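Local coordinates for ferrous iron transport protein B (Escherichia coli, PDB 3I8S), which uses GTP binding in its cytosolic N-terminal G domain, present here, to drive ferrous iron uptake across the bacterial inner membrane, probably by opening a channel, at residues T70-D73 with E74-C78; D123-K127 with Q128-I132. All coordinates share one frame; numbering follows the deposited sequence.

Contact 1: T70-D73 with E74-C78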
loop_
_atom_site.group_PDB
_atom_site.type_symbol
_atom_site.label_atom_id
_atom_site.label_comp_id
_atom_site.label_asym_id
_atom_site.label_seq_id
_atom_site.Cartn_x
_atom_site.Cartn_y
_atom_site.Cartn_z
ATOM N N THR A 70 -6.614 8.380 15.904
ATOM C CA THR A 70 -6.125 7.535 14.820
ATOM C C THR A 70 -7.217 6.580 14.379
ATOM O O THR A 70 -7.576 5.658 15.111
ATOM C CB THR A 70 -4.860 6.742 15.229
ATOM O OG1 THR A 70 -4.707 5.586 14.380
ATOM C CG2 THR A 70 -4.936 6.346 16.734
ATOM N N SER A 71 -7.720 6.786 13.169
ATOM C CA SER A 71 -8.873 6.036 12.704
ATOM C C SER A 71 -8.717 4.503 12.818
ATOM O O SER A 71 -7.642 3.905 12.600
ATOM C CB SER A 71 -9.280 6.453 11.270
ATOM O OG SER A 71 -8.404 5.979 10.265
ATOM N N LEU A 72 -9.831 3.892 13.172
ATOM C CA LEU A 72 -9.977 2.454 13.074
ATOM C C LEU A 72 -9.684 2.017 11.688
ATOM O O LEU A 72 -8.948 1.050 11.495
ATOM C CB LEU A 72 -11.406 2.023 13.415
ATOM C CG LEU A 72 -11.640 1.487 14.801
ATOM C CD1 LEU A 72 -13.142 1.398 15.042
ATOM C CD2 LEU A 72 -10.977 0.123 14.890
ATOM N N ASP A 73 -10.240 2.748 10.709
ATOM C CA ASP A 73 -10.150 2.361 9.287
ATOM C C ASP A 73 -8.708 2.018 8.895
ATOM O O ASP A 73 -8.458 1.018 8.246
ATOM C CB ASP A 73 -10.729 3.462 8.365
ATOM C CG ASP A 73 -12.271 3.483 8.319
ATOM O OD1 ASP A 73 -12.972 2.774 9.089
ATOM O OD2 ASP A 73 -12.830 4.257 7.497
ATOM N N GLU A 74 -7.760 2.855 9.288
ATOM C CA GLU A 74 -6.329 2.636 9.067
ATOM C C GLU A 74 -5.700 1.410 9.770
ATOM O O GLU A 74 -4.848 0.682 9.196
ATOM C CB GLU A 74 -5.605 3.920 9.476
ATOM C CG GLU A 74 -4.101 3.936 9.417
ATOM C CD GLU A 74 -3.437 3.085 10.470
ATOM O OE1 GLU A 74 -3.647 3.358 11.668
ATOM O OE2 GLU A 74 -2.672 2.154 10.100
ATOM N N GLN A 75 -6.073 1.188 11.018
ATOM C CA GLN A 75 -5.557 0.000 11.730
ATOM C C GLN A 75 -6.119 -1.292 11.156
ATOM O O GLN A 75 -5.422 -2.304 11.049
ATOM C CB GLN A 75 -5.852 0.116 13.200
ATOM C CG GLN A 75 -5.090 1.287 13.764
ATOM C CD GLN A 75 -5.245 1.493 15.204
ATOM O OE1 GLN A 75 -6.204 1.041 15.849
ATOM N NE2 GLN A 75 -4.283 2.234 15.764
ATOM N N ILE A 76 -7.383 -1.232 10.751
ATOM C CA ILE A 76 -8.022 -2.394 10.110
ATOM C C ILE A 76 -7.310 -2.801 8.818
ATOM O O ILE A 76 -7.011 -3.988 8.569
ATOM C CB ILE A 76 -9.535 -2.121 9.864
ATOM C CG1 ILE A 76 -10.270 -2.087 11.184
ATOM C CG2 ILE A 76 -10.123 -3.155 8.890
ATOM C CD1 ILE A 76 -11.671 -1.388 11.175
ATOM N N ALA A 77 -7.025 -1.792 7.996
ATOM C CA ALA A 77 -6.314 -1.980 6.769
ATOM C C ALA A 77 -4.947 -2.580 7.052
ATOM O O ALA A 77 -4.596 -3.604 6.470
ATOM C CB ALA A 77 -6.180 -0.635 6.030
ATOM N N CYS A 78 -4.177 -1.958 7.926
ATOM C CA CYS A 78 -2.870 -2.449 8.296
ATOM C C CYS A 78 -2.882 -3.903 8.854
ATOM O O CYS A 78 -2.081 -4.743 8.495
ATOM C CB CYS A 78 -2.294 -1.507 9.345
ATOM S SG CYS A 78 -0.620 -1.854 9.753
HETATM O O HOH W 1 -8.017 2.688 16.713
#

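Contact 2: D123-K127 with Q128-I132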
loop_
_atom_site.group_PDB
_atom_site.type_symbol
_atom_site.label_atom_id
_atom_site.label_comp_id
_atom_site.label_asym_id
_atom_site.label_seq_id
_atom_site.Cartn_x
_atom_site.Cartn_y
_atom_site.Cartn_z
ATOM N N ASP A 123 -10.054 10.770 -16.242
ATOM C CA ASP A 123 -10.851 11.861 -16.806
ATOM C C ASP A 123 -10.649 13.168 -16.019
ATOM O O ASP A 123 -10.457 14.233 -16.612
ATOM C CB ASP A 123 -12.339 11.471 -16.817
ATOM C CG ASP A 123 -12.924 11.235 -15.382
ATOM O OD1 ASP A 123 -12.299 10.540 -14.551
ATOM O OD2 ASP A 123 -14.024 11.777 -15.090
ATOM N N ILE A 124 -10.672 13.071 -14.687
ATOM C CA ILE A 124 -10.501 14.231 -13.815
ATOM C C ILE A 124 -9.100 14.804 -14.019
ATOM O O ILE A 124 -8.927 15.987 -14.176
ATOM C CB ILE A 124 -10.689 13.848 -12.336
ATOM C CG1 ILE A 124 -12.147 13.471 -12.065
ATOM C CG2 ILE A 124 -10.280 14.996 -11.413
ATOM C CD1 ILE A 124 -12.363 12.885 -10.663
ATOM N N ALA A 125 -8.104 13.932 -14.048
ATOM C CA ALA A 125 -6.722 14.355 -14.201
ATOM C C ALA A 125 -6.544 15.145 -15.520
ATOM O O ALA A 125 -5.928 16.213 -15.546
ATOM C CB ALA A 125 -5.794 13.106 -14.145
ATOM N N GLU A 126 -7.123 14.625 -16.596
ATOM C CA GLU A 126 -7.036 15.225 -17.932
ATOM C C GLU A 126 -7.634 16.626 -17.906
ATOM O O GLU A 126 -7.040 17.594 -18.398
ATOM C CB GLU A 126 -7.802 14.338 -18.923
ATOM C CG GLU A 126 -7.777 14.776 -20.390
ATOM C CD GLU A 126 -8.673 13.887 -21.260
ATOM O OE1 GLU A 126 -8.778 12.665 -20.953
ATOM O OE2 GLU A 126 -9.271 14.400 -22.234
ATOM N N LYS A 127 -8.803 16.721 -17.285
ATOM C CA LYS A 127 -9.495 17.989 -17.137
ATOM C C LYS A 127 -8.771 18.989 -16.254
ATOM O O LYS A 127 -8.984 20.190 -16.386
ATOM C CB LYS A 127 -10.925 17.766 -16.653
ATOM C CG LYS A 127 -11.856 17.392 -17.811
ATOM C CD LYS A 127 -12.014 18.544 -18.803
ATOM C CE LYS A 127 -11.748 18.103 -20.245
ATOM N NZ LYS A 127 -12.137 19.175 -21.206
ATOM N N GLN A 128 -7.887 18.493 -15.394
ATOM C CA GLN A 128 -6.975 19.344 -14.624
ATOM C C GLN A 128 -5.625 19.547 -15.342
ATOM O O GLN A 128 -4.673 20.047 -14.745
ATOM C CB GLN A 128 -6.755 18.756 -13.220
ATOM C CG GLN A 128 -8.014 18.728 -12.357
ATOM C CD GLN A 128 -7.799 18.110 -10.973
ATOM O OE1 GLN A 128 -6.912 17.272 -10.765
ATOM N NE2 GLN A 128 -8.638 18.508 -10.020
ATOM N N ASN A 129 -5.555 19.178 -16.622
ATOM C CA ASN A 129 -4.354 19.375 -17.424
ATOM C C ASN A 129 -3.179 18.524 -16.921
ATOM O O ASN A 129 -2.038 18.965 -16.954
ATOM C CB ASN A 129 -3.970 20.865 -17.418
ATOM C CG ASN A 129 -3.106 21.270 -18.596
ATOM O OD1 ASN A 129 -2.673 22.419 -18.687
ATOM N ND2 ASN A 129 -2.874 20.351 -19.513
ATOM N N ILE A 130 -3.456 17.315 -16.434
ATOM C CA ILE A 130 -2.380 16.419 -16.019
ATOM C C ILE A 130 -2.451 15.096 -16.800
ATOM O O ILE A 130 -3.516 14.460 -16.871
ATOM C CB ILE A 130 -2.321 16.212 -14.463
ATOM C CG1 ILE A 130 -1.626 14.905 -14.113
ATOM C CG2 ILE A 130 -3.680 16.261 -13.810
ATOM C CD1 ILE A 130 -1.575 14.670 -12.662
ATOM N N ARG A 131 -1.317 14.731 -17.411
ATOM C CA ARG A 131 -1.111 13.411 -18.010
ATOM C C ARG A 131 -0.110 12.648 -17.141
ATOM O O ARG A 131 0.881 13.220 -16.676
ATOM C CB ARG A 131 -0.566 13.507 -19.445
ATOM C CG ARG A 131 -0.481 12.120 -20.171
ATOM C CD ARG A 131 0.322 12.148 -21.510
ATOM N NE ARG A 131 0.125 10.925 -22.328
ATOM C CZ ARG A 131 0.647 9.716 -22.059
ATOM N NH1 ARG A 131 1.428 9.525 -20.994
ATOM N NH2 ARG A 131 0.391 8.683 -22.868
ATOM N N ILE A 132 -0.416 11.382 -16.894
ATOM C CA ILE A 132 0.450 10.469 -16.145
ATOM C C ILE A 132 1.185 9.533 -17.126
ATOM O O ILE A 132 0.546 8.851 -17.966
ATOM C CB ILE A 132 -0.332 9.602 -15.147
ATOM C CG1 ILE A 132 -1.126 10.471 -14.144
ATOM C CG2 ILE A 132 0.610 8.696 -14.354
ATOM C CD1 ILE A 132 -0.328 11.493 -13.440
#

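Contact 1: T70-D73 with E74-C78
The side-chain amide of Q75 has T70 OG1 over one face, 3.7 Å from Q75 NE2 without a hydrogen bond, and a donating water out of its plane on the same face, 2.6 Å from Q75 OE1. That water also donates, weakly, to T70 O. The E74 carboxylate approaches T70 obliquely, OE1 lying 3.7 Å from T70 OG1, but both E74 OE1 and Q75 NE2 are hydrogen-bonded to T65 OG1, tying their polar ends together. On the helix side, I76 N meets L72 O nearly head-on (2.9 Å, C=O...N 173°), and A77 N bonds D73 O. With CG1 of I76 beside its own backbone N (chi1 -70°), this methylene lies 3.4 Å from L72 O and carries CD1 to 4.1 Å from L72 CD2. An alanine in place of I76 would probably leave L72 CD2 without this apolar mate and open a gap beside W33 and V38. S71 OG accepts a weak bond from E74 N (3.3 Å), making S71 the N-cap of helix 72-83. D73 touches P58 of the predicted GTP site, a placement consistent with the switch II helix of a G domain, which follows the DxxG motif.

Contact 2: D123-K127 with Q128-I132
Backbone hydrogen bonds between I124-E126 and Q128-I130 end the helix. Q128 N keeps a helical bond to I124 O (3.0 Å), though bent at 137° at the hydrogen. N129 N reaches E126 O at 2.8 Å from well above the carbonyl plane (63° out of it), as the chain turns back over the helix end. N129 has a positive phi of 66° and is the C-prime residue of a Schellman motif, whose outer bond runs from I130 N to A125 O; the position of that oxygen is less certain. Among the side-chain contacts, I124 and Q128 run alongside each other, and I124 CG2 sits squarely over one face of the Q128 amide, 4.0 Å from Q128 CD. The extended Q128 chain beyond CG brings the amide there, and Q128 CG packs 3.4 Å from I124 O. A125 CB lies 3.8 Å from I130 CG2, a contact doubtful in detail because that methyl is modelled too near A125 O. Both I124 and Q128 also touch S96. Past the turn, R131 pairs with N261 and I130 and I132 rest on S260, so the turn and strand 130-132 link the end of helix 122-127 to antiparallel strand 260-262 and L263.

In the fold
Contacts 1 and 2 lie in series along the same G domain but do not touch: their centres are 30 Å apart and their nearest atoms about 20 Å. Each borders a different part of the nucleotide site, which is empty in this form. Contact 1 adjoins predicted GTP-binding segments, with the side chain of D73 about 4 Å from that of P58 and that of I76 about 4 Å from that of V38. Contact 2 contains D123, an experimentally supported GTP-binding residue, and the side chain of I124 is about 7 Å from that of N13. The geometry thus places 70-78 beside the probable switch elements, and 123-132 overlaps, at D123, the segment N120-D123, which corresponds to the guanine-recognition motif of G domains.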